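Local coordinates for protein Myo-inositol phosphohydrolase (Mitsuokella multacida, PDB 4WU3) that probably removes phosphate from inositol hexakisphosphate as a phytase of the protein tyrosine phosphatase-like family, and binds inositol-(1,3,4,5)-tetrakisphosphate in this crystal, at residues S283-K288 with A296-Y301; L211-R216 with M246-I251; I416-L421 with W535-S540; T387-G392 with P531-L536. The protein carries 2 engineered substitutions. All coordinates share one frame; numbering follows the deposited sequence.

Interaction 1. Residues S283-K288 with A296-Y301; sequences SEIPDK and AYIERY. With 4IP (inositol-(1,3,4,5)-tetrakisphosphate), chain E.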
# COMPACT_ATOMS: atom_id res chain seq x y z
N SER A 283 -6.55 -7.86 -12.66
CA SER A 283 -6.94 -8.83 -11.63
C SER A 283 -5.79 -9.76 -11.22
O SER A 283 -5.92 -10.57 -10.29
CB SER A 283 -8.13 -9.67 -12.11
OG SER A 283 -7.73 -10.59 -13.11
N GLU A 284 -4.66 -9.65 -11.90
CA GLU A 284 -3.54 -10.51 -11.60
C GLU A 284 -2.69 -9.91 -10.48
O GLU A 284 -2.12 -8.83 -10.62
CB GLU A 284 -2.69 -10.74 -12.85
CG GLU A 284 -1.67 -11.85 -12.70
CD GLU A 284 -0.97 -12.18 -14.01
OE1 GLU A 284 -1.59 -12.04 -15.09
OE2 GLU A 284 0.21 -12.60 -13.96
N ILE A 285 -2.62 -10.64 -9.37
CA ILE A 285 -1.70 -10.32 -8.30
C ILE A 285 -0.61 -11.40 -8.30
O ILE A 285 -0.77 -12.46 -7.68
CB ILE A 285 -2.42 -10.31 -6.94
CG1 ILE A 285 -3.79 -9.64 -7.07
CG2 ILE A 285 -1.57 -9.61 -5.89
CD1 ILE A 285 -3.73 -8.17 -7.43
N PRO A 286 0.49 -11.14 -9.01
CA PRO A 286 1.53 -12.15 -9.19
C PRO A 286 2.38 -12.43 -7.96
O PRO A 286 2.48 -11.60 -7.05
CB PRO A 286 2.39 -11.58 -10.32
CG PRO A 286 2.11 -10.11 -10.35
CD PRO A 286 0.85 -9.84 -9.60
N ASP A 287 2.99 -13.61 -7.94
CA ASP A 287 3.78 -14.06 -6.80
C ASP A 287 4.94 -13.12 -6.49
O ASP A 287 5.30 -12.96 -5.33
CB ASP A 287 4.30 -15.48 -7.04
CG ASP A 287 3.21 -16.53 -6.96
OD1 ASP A 287 2.29 -16.38 -6.12
OD2 ASP A 287 3.26 -17.51 -7.73
N LYS A 288 5.51 -12.51 -7.51
CA LYS A 288 6.68 -11.65 -7.33
C LYS A 288 6.33 -10.33 -6.64
O LYS A 288 7.22 -9.69 -6.10
CB LYS A 288 7.36 -11.38 -8.67
CG LYS A 288 6.51 -10.59 -9.65
CD LYS A 288 7.12 -10.51 -11.03
CE LYS A 288 6.13 -9.91 -12.02
NZ LYS A 288 6.67 -9.86 -13.41
N ALA A 296 -0.50 -2.28 -3.60
CA ALA A 296 -0.86 -1.38 -4.69
C ALA A 296 -1.57 -2.11 -5.83
O ALA A 296 -2.50 -1.57 -6.42
CB ALA A 296 0.38 -0.65 -5.18
N TYR A 297 -1.16 -3.34 -6.14
CA TYR A 297 -1.86 -4.10 -7.19
C TYR A 297 -3.29 -4.43 -6.73
O TYR A 297 -4.24 -4.38 -7.51
CB TYR A 297 -1.14 -5.41 -7.50
CG TYR A 297 -0.10 -5.31 -8.58
CD1 TYR A 297 0.91 -4.37 -8.51
CD2 TYR A 297 -0.11 -6.18 -9.65
CE1 TYR A 297 1.88 -4.28 -9.48
CE2 TYR A 297 0.85 -6.10 -10.65
CZ TYR A 297 1.84 -5.15 -10.55
OH TYR A 297 2.80 -5.06 -11.52
N ILE A 298 -3.40 -4.77 -5.45
CA ILE A 298 -4.69 -5.03 -4.85
C ILE A 298 -5.55 -3.77 -4.88
O ILE A 298 -6.67 -3.81 -5.34
CB ILE A 298 -4.52 -5.54 -3.42
CG1 ILE A 298 -3.98 -6.97 -3.46
CG2 ILE A 298 -5.85 -5.48 -2.69
CD1 ILE A 298 -3.37 -7.45 -2.16
N GLU A 299 -5.00 -2.66 -4.40
CA GLU A 299 -5.72 -1.39 -4.36
C GLU A 299 -6.28 -1.01 -5.72
O GLU A 299 -7.46 -0.64 -5.84
CB GLU A 299 -4.79 -0.27 -3.83
CG GLU A 299 -5.50 1.07 -3.58
CD GLU A 299 -4.54 2.23 -3.36
OE1 GLU A 299 -3.34 2.10 -3.71
OE2 GLU A 299 -4.98 3.28 -2.85
N ARG A 300 -5.48 -1.09 -6.77
CA ARG A 300 -5.98 -0.65 -8.06
C ARG A 300 -6.98 -1.64 -8.68
O ARG A 300 -7.85 -1.24 -9.46
CB ARG A 300 -4.83 -0.36 -9.02
CG ARG A 300 -4.26 -1.58 -9.67
CD ARG A 300 -3.05 -1.26 -10.53
NE ARG A 300 -2.53 -2.51 -11.05
CZ ARG A 300 -1.39 -2.64 -11.72
NH1 ARG A 300 -0.63 -1.57 -11.94
NH2 ARG A 300 -1.03 -3.84 -12.15
N TYR A 301 -6.89 -2.93 -8.34
CA TYR A 301 -7.90 -3.87 -8.82
C TYR A 301 -9.24 -3.57 -8.17
O TYR A 301 -10.27 -3.54 -8.83
CB TYR A 301 -7.51 -5.31 -8.51
CG TYR A 301 -8.50 -6.35 -9.00
CD1 TYR A 301 -9.10 -6.24 -10.25
CD2 TYR A 301 -8.81 -7.46 -8.22
CE1 TYR A 301 -10.00 -7.19 -10.70
CE2 TYR A 301 -9.69 -8.42 -8.67
CZ TYR A 301 -10.29 -8.29 -9.90
OH TYR A 301 -11.17 -9.24 -10.34
C1 4IP E . 9.34 -6.92 -12.24
O1 4IP E . 9.23 -8.15 -12.95
C2 4IP E . 10.17 -7.15 -10.98
O2 4IP E . 9.56 -8.18 -10.21
C3 4IP E . 10.28 -5.89 -10.15
O3 4IP E . 10.96 -6.20 -8.93
C4 4IP E . 8.90 -5.32 -9.82
O4 4IP E . 9.05 -4.09 -9.12
C5 4IP E . 8.07 -5.10 -11.08
O5 4IP E . 6.76 -4.65 -10.72
C6 4IP E . 7.96 -6.39 -11.88
O6 4IP E . 7.21 -6.17 -13.07
P1 4IP E . 10.41 -8.64 -13.92
O1P 4IP E . 11.64 -7.93 -13.41
O2P 4IP E . 10.45 -10.14 -13.74
O3P 4IP E . 9.95 -8.19 -15.29
P3 4IP E . 12.56 -6.03 -8.83
O4P 4IP E . 12.93 -6.92 -7.67
O5P 4IP E . 12.76 -4.55 -8.58
O6P 4IP E . 13.07 -6.51 -10.17
P4 4IP E . 9.03 -4.05 -7.51
O7P 4IP E . 7.96 -5.04 -7.12
O8P 4IP E . 8.71 -2.61 -7.20
O9P 4IP E . 10.41 -4.50 -7.09
P5 4IP E . 6.09 -3.38 -11.46
OPF 4IP E . 5.87 -3.86 -12.88
OPG 4IP E . 7.13 -2.29 -11.32
OPH 4IP E . 4.81 -3.13 -10.70
O HOH W 1 -1.92 -6.90 -12.46

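Interaction 2. Residues L211-R216 with M246-I251; sequences LQDHFR and MGRTTI. With PO4 (phosphate ion), chain G.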
# COMPACT_ATOMS: atom_id res chain seq x y z
N LEU A 211 -1.12 11.74 -12.16
CA LEU A 211 -1.18 10.48 -11.39
C LEU A 211 0.19 9.92 -11.08
O LEU A 211 1.05 9.83 -11.96
CB LEU A 211 -1.96 9.42 -12.16
CG LEU A 211 -3.36 9.81 -12.60
CD1 LEU A 211 -4.08 8.60 -13.19
CD2 LEU A 211 -4.13 10.38 -11.44
N GLN A 212 0.38 9.52 -9.83
CA GLN A 212 1.62 8.91 -9.40
C GLN A 212 1.75 7.53 -10.04
O GLN A 212 0.79 6.76 -10.06
CB GLN A 212 1.65 8.74 -7.87
CG GLN A 212 1.48 10.02 -7.08
CD GLN A 212 2.69 10.93 -7.15
OE1 GLN A 212 3.80 10.51 -6.85
NE2 GLN A 212 2.47 12.19 -7.52
N ASP A 213 2.94 7.23 -10.53
CA ASP A 213 3.23 5.93 -11.07
C ASP A 213 2.99 4.89 -9.98
O ASP A 213 3.25 5.13 -8.80
CB ASP A 213 4.68 5.88 -11.55
CG ASP A 213 4.96 4.75 -12.51
OD1 ASP A 213 4.12 3.84 -12.68
OD2 ASP A 213 6.05 4.77 -13.11
N HIS A 214 2.45 3.74 -10.40
CA HIS A 214 2.26 2.57 -9.53
C HIS A 214 0.93 2.47 -8.77
O HIS A 214 0.65 1.44 -8.19
CB HIS A 214 3.42 2.43 -8.56
CG HIS A 214 4.76 2.34 -9.23
ND1 HIS A 214 5.10 1.30 -10.07
CD2 HIS A 214 5.85 3.15 -9.16
CE1 HIS A 214 6.34 1.49 -10.51
NE2 HIS A 214 6.81 2.59 -9.96
N PHE A 215 0.12 3.52 -8.78
CA PHE A 215 -1.08 3.58 -7.96
C PHE A 215 -2.30 3.93 -8.78
O PHE A 215 -2.19 4.46 -9.89
CB PHE A 215 -0.94 4.64 -6.87
CG PHE A 215 0.14 4.36 -5.87
CD1 PHE A 215 0.14 3.18 -5.13
CD2 PHE A 215 1.13 5.29 -5.64
CE1 PHE A 215 1.12 2.94 -4.21
CE2 PHE A 215 2.11 5.06 -4.71
CZ PHE A 215 2.11 3.88 -4.00
N ARG A 216 -3.47 3.65 -8.22
CA ARG A 216 -4.74 4.06 -8.80
C ARG A 216 -4.87 5.56 -8.70
O ARG A 216 -4.23 6.19 -7.86
CB ARG A 216 -5.90 3.43 -8.01
CG ARG A 216 -5.76 3.60 -6.50
CD ARG A 216 -7.10 3.51 -5.80
NE ARG A 216 -7.96 4.62 -6.19
CZ ARG A 216 -9.17 4.84 -5.70
NH1 ARG A 216 -9.68 4.03 -4.78
NH2 ARG A 216 -9.86 5.89 -6.11
N MET A 246 1.24 0.70 -19.28
CA MET A 246 0.89 -0.50 -18.55
C MET A 246 -0.16 -0.24 -17.47
O MET A 246 -1.35 -0.33 -17.75
CB MET A 246 2.15 -1.15 -17.97
CG MET A 246 3.08 -1.66 -19.06
SD MET A 246 4.59 -2.47 -18.48
CE MET A 246 3.89 -3.97 -17.80
N GLY A 247 0.27 0.09 -16.25
CA GLY A 247 -0.66 0.25 -15.12
C GLY A 247 -1.71 1.36 -15.22
O GLY A 247 -2.92 1.10 -15.32
N ARG A 248 -1.26 2.60 -15.16
CA ARG A 248 -2.19 3.72 -15.15
C ARG A 248 -2.98 3.73 -16.44
O ARG A 248 -4.18 4.04 -16.43
CB ARG A 248 -1.45 5.05 -14.97
CG ARG A 248 -0.83 5.22 -13.60
CD ARG A 248 0.21 6.35 -13.59
NE ARG A 248 1.44 6.02 -14.32
CZ ARG A 248 2.46 6.86 -14.46
NH1 ARG A 248 3.54 6.49 -15.14
NH2 ARG A 248 2.40 8.09 -13.94
N THR A 249 -2.32 3.38 -17.55
CA THR A 249 -2.99 3.37 -18.86
C THR A 249 -4.10 2.32 -18.89
O THR A 249 -5.20 2.58 -19.37
CB THR A 249 -1.98 3.16 -20.01
OG1 THR A 249 -1.19 4.34 -20.17
CG2 THR A 249 -2.70 2.89 -21.32
N THR A 250 -3.83 1.14 -18.35
CA THR A 250 -4.82 0.06 -18.39
C THR A 250 -5.98 0.32 -17.45
O THR A 250 -7.12 -0.02 -17.76
CB THR A 250 -4.17 -1.29 -18.08
OG1 THR A 250 -3.19 -1.56 -19.08
CG2 THR A 250 -5.21 -2.41 -18.08
N ILE A 251 -5.71 0.93 -16.30
CA ILE A 251 -6.78 1.36 -15.43
C ILE A 251 -7.75 2.23 -16.21
O ILE A 251 -8.97 2.04 -16.10
CB ILE A 251 -6.27 2.19 -14.23
CG1 ILE A 251 -5.58 1.29 -13.21
CG2 ILE A 251 -7.43 2.93 -13.59
CD1 ILE A 251 -4.78 2.06 -12.19
P PO4 G . 2.56 2.94 -16.26
O1 PO4 G . 3.25 1.65 -15.87
O2 PO4 G . 1.80 2.64 -17.54
O3 PO4 G . 3.55 4.04 -16.49
O4 PO4 G . 1.57 3.41 -15.21

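Interaction 3. Residues I416-L421 with W535-S540; sequences IYIMDL and WLHFHS. Engineered in segment 535-540: Ser540 (natural residue Cys). With 4IP (inositol-(1,3,4,5)-tetrakisphosphate), chain F.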
# COMPACT_ATOMS: atom_id res chain seq x y z
N ILE A 416 -6.77 55.62 6.64
CA ILE A 416 -6.09 54.40 7.04
C ILE A 416 -6.97 53.18 6.77
O ILE A 416 -8.11 53.12 7.25
CB ILE A 416 -5.74 54.43 8.54
CG1 ILE A 416 -4.83 55.61 8.84
CG2 ILE A 416 -5.06 53.12 8.95
CD1 ILE A 416 -4.71 55.91 10.32
N TYR A 417 -6.44 52.23 6.00
CA TYR A 417 -7.16 50.99 5.70
C TYR A 417 -6.50 49.82 6.41
O TYR A 417 -5.29 49.66 6.38
CB TYR A 417 -7.18 50.68 4.19
CG TYR A 417 -7.98 51.65 3.37
CD1 TYR A 417 -7.47 52.89 3.04
CD2 TYR A 417 -9.25 51.32 2.91
CE1 TYR A 417 -8.19 53.80 2.30
CE2 TYR A 417 -9.99 52.23 2.15
CZ TYR A 417 -9.45 53.46 1.85
OH TYR A 417 -10.14 54.39 1.11
N ILE A 418 -7.32 49.01 7.07
CA ILE A 418 -6.87 47.72 7.57
C ILE A 418 -7.11 46.70 6.46
O ILE A 418 -8.25 46.50 6.02
CB ILE A 418 -7.64 47.30 8.85
CG1 ILE A 418 -7.38 48.30 9.99
CG2 ILE A 418 -7.28 45.89 9.26
CD1 ILE A 418 -5.92 48.51 10.35
N MET A 419 -6.02 46.10 5.97
CA MET A 419 -6.09 45.12 4.91
C MET A 419 -5.99 43.72 5.52
O MET A 419 -4.90 43.22 5.81
CB MET A 419 -4.97 45.33 3.89
CG MET A 419 -4.86 46.75 3.34
SD MET A 419 -6.29 47.28 2.35
CE MET A 419 -6.19 46.19 0.94
N ASP A 420 -7.15 43.10 5.74
CA ASP A 420 -7.22 41.78 6.34
C ASP A 420 -7.01 40.75 5.24
O ASP A 420 -7.84 40.63 4.34
CB ASP A 420 -8.58 41.62 7.03
CG ASP A 420 -8.85 40.21 7.54
OD1 ASP A 420 -7.92 39.38 7.58
OD2 ASP A 420 -10.01 39.94 7.89
N LEU A 421 -5.91 40.01 5.30
CA LEU A 421 -5.54 39.10 4.23
C LEU A 421 -5.89 37.65 4.51
O LEU A 421 -5.36 36.75 3.86
CB LEU A 421 -4.03 39.19 3.99
CG LEU A 421 -3.45 40.57 3.70
CD1 LEU A 421 -1.94 40.54 3.81
CD2 LEU A 421 -3.90 41.05 2.33
N TRP A 535 -3.12 55.09 3.80
CA TRP A 535 -2.17 54.29 4.55
C TRP A 535 -2.70 52.87 4.65
O TRP A 535 -3.84 52.66 5.08
CB TRP A 535 -1.99 54.87 5.94
CG TRP A 535 -1.06 54.11 6.81
CD1 TRP A 535 -1.24 52.85 7.29
CD2 TRP A 535 0.20 54.56 7.30
NE1 TRP A 535 -0.16 52.49 8.06
CE2 TRP A 535 0.74 53.52 8.08
CE3 TRP A 535 0.94 55.74 7.16
CZ2 TRP A 535 1.96 53.62 8.73
CZ3 TRP A 535 2.17 55.84 7.79
CH2 TRP A 535 2.67 54.78 8.56
N LEU A 536 -1.90 51.89 4.25
CA LEU A 536 -2.32 50.50 4.27
C LEU A 536 -1.66 49.72 5.38
O LEU A 536 -0.43 49.62 5.43
CB LEU A 536 -1.98 49.82 2.95
CG LEU A 536 -2.61 50.42 1.71
CD1 LEU A 536 -2.16 49.65 0.49
CD2 LEU A 536 -4.12 50.45 1.83
N HIS A 537 -2.48 49.15 6.27
CA HIS A 537 -1.97 48.27 7.31
C HIS A 537 -2.35 46.82 7.03
O HIS A 537 -3.50 46.44 7.16
CB HIS A 537 -2.50 48.66 8.68
CG HIS A 537 -2.02 47.75 9.77
ND1 HIS A 537 -0.85 47.97 10.46
CD2 HIS A 537 -2.53 46.59 10.25
CE1 HIS A 537 -0.67 47.01 11.33
NE2 HIS A 537 -1.67 46.16 11.23
N PHE A 538 -1.37 46.02 6.63
CA PHE A 538 -1.62 44.63 6.33
C PHE A 538 -1.49 43.77 7.56
O PHE A 538 -0.56 43.92 8.36
CB PHE A 538 -0.64 44.13 5.29
CG PHE A 538 -0.79 44.78 3.96
CD1 PHE A 538 -1.68 44.28 3.04
CD2 PHE A 538 -0.04 45.89 3.63
CE1 PHE A 538 -1.81 44.88 1.80
CE2 PHE A 538 -0.18 46.50 2.40
CZ PHE A 538 -1.06 45.99 1.48
N HIS A 539 -2.43 42.84 7.72
CA HIS A 539 -2.30 41.81 8.74
C HIS A 539 -2.77 40.47 8.20
O HIS A 539 -3.58 40.40 7.27
CB HIS A 539 -3.07 42.17 10.04
CG HIS A 539 -4.52 41.81 10.01
ND1 HIS A 539 -4.98 40.53 10.26
CD2 HIS A 539 -5.62 42.55 9.74
CE1 HIS A 539 -6.29 40.50 10.14
NE2 HIS A 539 -6.70 41.71 9.82
N SER A 540 -2.23 39.41 8.77
CA SER A 540 -2.75 38.08 8.51
C SER A 540 -2.86 37.44 9.89
O SER A 540 -3.36 38.09 10.81
CB SER A 540 -1.82 37.32 7.57
OG SER A 540 -0.47 37.66 7.82
C1 4IP F . 2.03 32.34 8.84
O1 4IP F . 1.99 33.76 8.71
C2 4IP F . 1.28 31.90 10.09
O2 4IP F . 1.82 32.57 11.22
C3 4IP F . 1.40 30.40 10.32
O3 4IP F . 0.72 30.05 11.53
C4 4IP F . 2.86 29.96 10.41
O4 4IP F . 2.91 28.53 10.53
C5 4IP F . 3.62 30.40 9.16
O5 4IP F . 5.00 30.03 9.26
C6 4IP F . 3.49 31.90 8.92
O6 4IP F . 4.17 32.27 7.72
P1 4IP F . 0.76 34.55 8.06
O1P 4IP F . 0.84 34.23 6.59
O2P 4IP F . 1.05 35.98 8.42
O3P 4IP F . -0.46 34.00 8.77
P3 4IP F . -0.45 28.94 11.50
O4P 4IP F . 0.11 27.84 10.62
O5P 4IP F . -1.64 29.67 10.93
O6P 4IP F . -0.61 28.51 12.94
P4 4IP F . 3.76 27.79 11.69
O7P 4IP F . 3.36 28.49 12.97
O8P 4IP F . 3.27 26.37 11.61
O9P 4IP F . 5.20 28.01 11.27
P5 4IP F . 5.79 29.53 7.94
OPF 4IP F . 4.74 28.89 7.05
OPG 4IP F . 6.81 28.57 8.51
OPH 4IP F . 6.38 30.80 7.36

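Interaction 4. Residues T387-G392 with P531-L536; sequences TLYMSG and PANAWL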
# COMPACT_ATOMS: atom_id res chain seq x y z
N THR A 387 7.54 57.70 2.34
CA THR A 387 6.25 58.05 1.74
C THR A 387 5.43 56.81 1.30
O THR A 387 4.42 56.94 0.61
CB THR A 387 6.42 59.00 0.53
OG1 THR A 387 7.20 58.36 -0.49
CG2 THR A 387 7.12 60.29 0.95
N LEU A 388 5.87 55.63 1.70
CA LEU A 388 5.18 54.39 1.33
C LEU A 388 3.86 54.21 2.10
O LEU A 388 2.92 53.59 1.62
CB LEU A 388 6.11 53.19 1.53
CG LEU A 388 5.70 51.81 0.99
CD1 LEU A 388 5.10 51.92 -0.40
CD2 LEU A 388 6.91 50.88 0.97
N TYR A 389 3.78 54.80 3.29
CA TYR A 389 2.59 54.77 4.12
C TYR A 389 2.04 53.35 4.27
O TYR A 389 0.93 53.04 3.88
CB TYR A 389 1.52 55.70 3.55
CG TYR A 389 1.96 57.14 3.39
CD1 TYR A 389 2.75 57.76 4.35
CD2 TYR A 389 1.57 57.88 2.29
CE1 TYR A 389 3.16 59.08 4.20
CE2 TYR A 389 1.96 59.19 2.13
CZ TYR A 389 2.76 59.79 3.09
OH TYR A 389 3.16 61.10 2.93
N MET A 390 2.84 52.48 4.87
CA MET A 390 2.45 51.09 5.00
C MET A 390 2.90 50.54 6.34
O MET A 390 3.97 50.90 6.84
CB MET A 390 3.08 50.28 3.88
CG MET A 390 2.83 48.79 3.97
SD MET A 390 3.52 47.94 2.54
CE MET A 390 5.27 48.12 2.86
N SER A 391 2.08 49.67 6.92
CA SER A 391 2.45 48.97 8.13
C SER A 391 1.95 47.54 8.04
O SER A 391 1.16 47.20 7.14
CB SER A 391 1.86 49.69 9.34
OG SER A 391 0.46 49.87 9.20
N GLY A 392 2.42 46.69 8.95
CA GLY A 392 1.95 45.31 9.04
C GLY A 392 1.99 44.77 10.46
O GLY A 392 2.66 45.32 11.33
N PRO A 531 -7.66 56.27 -2.26
CA PRO A 531 -7.38 57.70 -2.17
C PRO A 531 -5.91 57.97 -2.05
O PRO A 531 -5.16 57.13 -1.55
CB PRO A 531 -8.06 58.12 -0.85
CG PRO A 531 -9.00 57.03 -0.51
CD PRO A 531 -8.44 55.77 -1.11
N ALA A 532 -5.48 59.14 -2.51
CA ALA A 532 -4.09 59.51 -2.34
C ALA A 532 -3.79 59.64 -0.85
O ALA A 532 -4.67 59.92 -0.03
CB ALA A 532 -3.76 60.81 -3.08
N ASN A 533 -2.53 59.43 -0.52
CA ASN A 533 -2.04 59.43 0.86
C ASN A 533 -2.69 58.34 1.72
O ASN A 533 -2.55 58.38 2.94
CB ASN A 533 -2.28 60.76 1.59
CG ASN A 533 -1.97 61.99 0.75
OD1 ASN A 533 -2.75 62.96 0.73
ND2 ASN A 533 -0.84 61.99 0.11
N ALA A 534 -3.43 57.41 1.12
CA ALA A 534 -4.00 56.31 1.89
C ALA A 534 -2.86 55.54 2.57
O ALA A 534 -1.78 55.38 2.00
CB ALA A 534 -4.80 55.37 1.00
N TRP A 535 -3.12 55.09 3.80
CA TRP A 535 -2.17 54.29 4.55
C TRP A 535 -2.70 52.87 4.65
O TRP A 535 -3.84 52.66 5.08
CB TRP A 535 -1.99 54.87 5.94
CG TRP A 535 -1.06 54.11 6.81
CD1 TRP A 535 -1.24 52.85 7.29
CD2 TRP A 535 0.20 54.56 7.30
NE1 TRP A 535 -0.16 52.49 8.06
CE2 TRP A 535 0.74 53.52 8.08
CE3 TRP A 535 0.94 55.74 7.16
CZ2 TRP A 535 1.96 53.62 8.73
CZ3 TRP A 535 2.17 55.84 7.79
CH2 TRP A 535 2.67 54.78 8.56
N LEU A 536 -1.90 51.89 4.25
CA LEU A 536 -2.32 50.50 4.27
C LEU A 536 -1.66 49.72 5.38
O LEU A 536 -0.43 49.62 5.43
CB LEU A 536 -1.98 49.82 2.95
CG LEU A 536 -2.61 50.42 1.71
CD1 LEU A 536 -2.16 49.65 0.49
CD2 LEU A 536 -4.12 50.45 1.83
O HOH W 2 0.04 53.43 1.08

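Interaction 1. Residues S283-K288 with A296-Y301
Glu284 O is approached by two groups tied to helical segment 296-301: a water whose oxygen lies 2.7 Å from Glu284 O and donates to it, and the ring of Tyr297. Glu284 O lies near the plane of that ring, 3.5 Å from Tyr297 CD2. The water accepts from Arg300 NH2 and sits in the plane of that guanidinium, so it bridges two segments that share no direct hydrogen bond. Arg300 NH2 also stands over one face of the Tyr297 ring, displaced toward the rim. Pro286 crosses the same ring at about a right angle, its CD 3.8 Å from Tyr297 CD2. Next to it, Ile285 has CG1 beside its backbone N (chi1 -41°), and CD1 reaches the helix, 3.8 Å from Tyr297 CB and against Ile298 CG1. At the far end Ser283 CA sits over the centre of one Tyr301 face, 3.6 Å from the ring centroid and 13° off the normal, a CH-pi contact. Ser283 OG turns to Asp281 instead. Beyond the packing, both segments reach the inositol phosphate. Tyr297 OH donates to OPH of its 5-phosphate at 2.9 Å, and Lys288, extended beyond CG, brings NZ to 3.1 Å from the ester oxygen O1; Lys289 adds a further bond. Trp333 of the second subunit packs on Ile285 and Ile298. The contact thus sets a tyrosine hydroxyl and a lysine amine at one ligand, with the phenol ring packed among a carbonyl, a proline and an arginine, and the lysine probably helping to offset phosphate charge.

Interaction 2. Residues L211-R216 with M246-I251
A type II turn from Gln212 to Phe215 carries loop 211-216 past the start of helix 247-251, where Arg216 CA and Arg248 CA come within 6.9 Å. Arg248 does most of the touching. Its CG sits beside the backbone N (chi1 -68°) and the chain bends at chi3, which swings the guanidinium back between loop and phosphate. Two of its N-H groups serve the phosphate along one edge, almost straight: Arg248 NE to O4 and Arg248 NH1 to O3, each at 2.8 Å. NH2 turns the other way and donates in the guanidinium plane to Leu211 O at 3.0 Å, though with a bent N-H angle of 138°. Asp213 lies across one face, carboxylate and guanidinium planes 12° apart; Asp213 OD1 is 3.7 Å from Arg248 NH1, a long ion pair in which no N-H points at the oxygen. One helical turn on, Ile251 CD1 packs 3.9 Å from Arg216 CA. The phosphate, probably from the crystallisation liquor, is also bound by backbone amides: Arg248 N to O4 at 2.9 Å and Met246 N to O2 at 2.7 Å, with Ser242 OG and Ala244 N adding to the grip. These amides belong to the P-loop of the tyrosine phosphatase fold, where it runs into the helix, and the Asp213 loop is probably the counterpart of the family's general-acid loop. With Glu124 as a salt-bridge partner of NH2, the arginine is fixed in rotation by bonds at its edges and an acid over its face, which probably couples anion binding to the position of the Asp213 loop.

Interaction 3. Residues I416-L421 with W535-S540
His539 places its ring carbon CG between the backbone N and the carbonyl carbon (chi1 84°), while Asp420 sets CG anti to its N (chi1 172°), and the carboxylate passes obliquely by the imidazole, planes 19° apart. Asp420 OD1 is 3.2 Å from His539 CE1, but the angle to NE2 is too poor for a hydrogen bond. Asp420 OD2 turns to Tyr504 and His426, and His539 NE2 to Glu493. His539 ND1 donates to a lone pair of Ser540 O at 3.0 Å, and Ile418 CG2 meets the ring edge 3.8 Å from His539 CD2. With an alanine in place of His539, Ser540 O would probably lose this donor and Glu493 its mate, leaving the turn after the strand freer to shift. On the other face of the sheet, Met419 CG lies over one face of the Phe538 ring, a CH-pi contact, with Met419 CB 3.6 Å from Phe538 CD1; the bend at chi2 then carries SD to Leu536 CD2. Five backbone bonds join the parallel strands, from Tyr417 N to Trp535 O, 2.8 Å, through Leu421 N to His539 O, 3.1 Å. Ser540, an engineered replacement for cysteine, opens the phosphate-binding P-loop of the tyrosine phosphatase signature; its separation from the ligand's O2P is too short to trust. Strand 503-509 flanks 416-422 and strand 390-393 flanks 535-539, while helix 398-411 covers the face of Ile416 and His537, and helices 517-529 and 545-558 cover that of Met419, Leu536 and Phe538.

Interaction 4. Residues T387-G392 with P531-L536
Trp535 reaches across from CB, near Tyr389 O, and its indole packs one face against the backbone of Tyr389 and Met390. CG lies 3.7 Å from Tyr389 O, and CD2 is as close to Tyr389 C; that carbon and Met390 N stand over one face of the ring. Farther along the six-membered ring, Trp535 CE3 meets Tyr389 CB at 3.7 Å, while Tyr389 CA makes a CH-pi contact over the face. CZ3 comes near Tyr389 CD1, the two side chains crossing at about a right angle. On the other branch CZ2 reaches Met390 O at 3.9 Å, and Trp535 NE1 donates in the ring plane to Ser391 OG at 2.9 Å, nearly straight at 168°. Tyr389, the first residue beyond a short, weakly bonded helix, has positive phi (49°) and leads into strand 390-392, which runs parallel to 535-536. Leu536 N bonds Tyr389 O at 3.1 Å and Ser391 N bonds Leu536 O at 2.9 Å. A leucine in place of Trp535 would probably leave Ser391 OG without its indole donor and open a gap against the Tyr389-Met390 peptide. Because Ser391 OG also bonds His537 ND1, the buried hydroxyl is held between two side chains of one strand. The contact therefore joins strand 390-393 to the middle strand, 535-539, by backbone bonds and one indole N-H to hydroxyl bond, with the indole face packed on the turn.

How the interactions relate
The four contacts fall into two pairs on opposite sides of the chain's centre. Interactions 1 and 2 have centres about 12 Å apart and touch, Glu299 CD lying 3.6 Å from Arg216 CG; one inositol phosphate pocket takes Lys288 and Tyr297 from interaction 1 and His214 from interaction 2, which also holds phosphate in its own P-loop. Interactions 3 and 4, centres about 9 Å apart, share Trp535 and Leu536 in strand 535-539; interaction 3 leads at Ser540 into the second P-loop, which holds an inositol phosphate, while the side chain of Met390 in interaction 4 is about 14 Å from a bound ligand. Between the pairs, interactions 2 and 3 lie about 47 Å apart, centre to centre, in separate phytase-like regions of the chain.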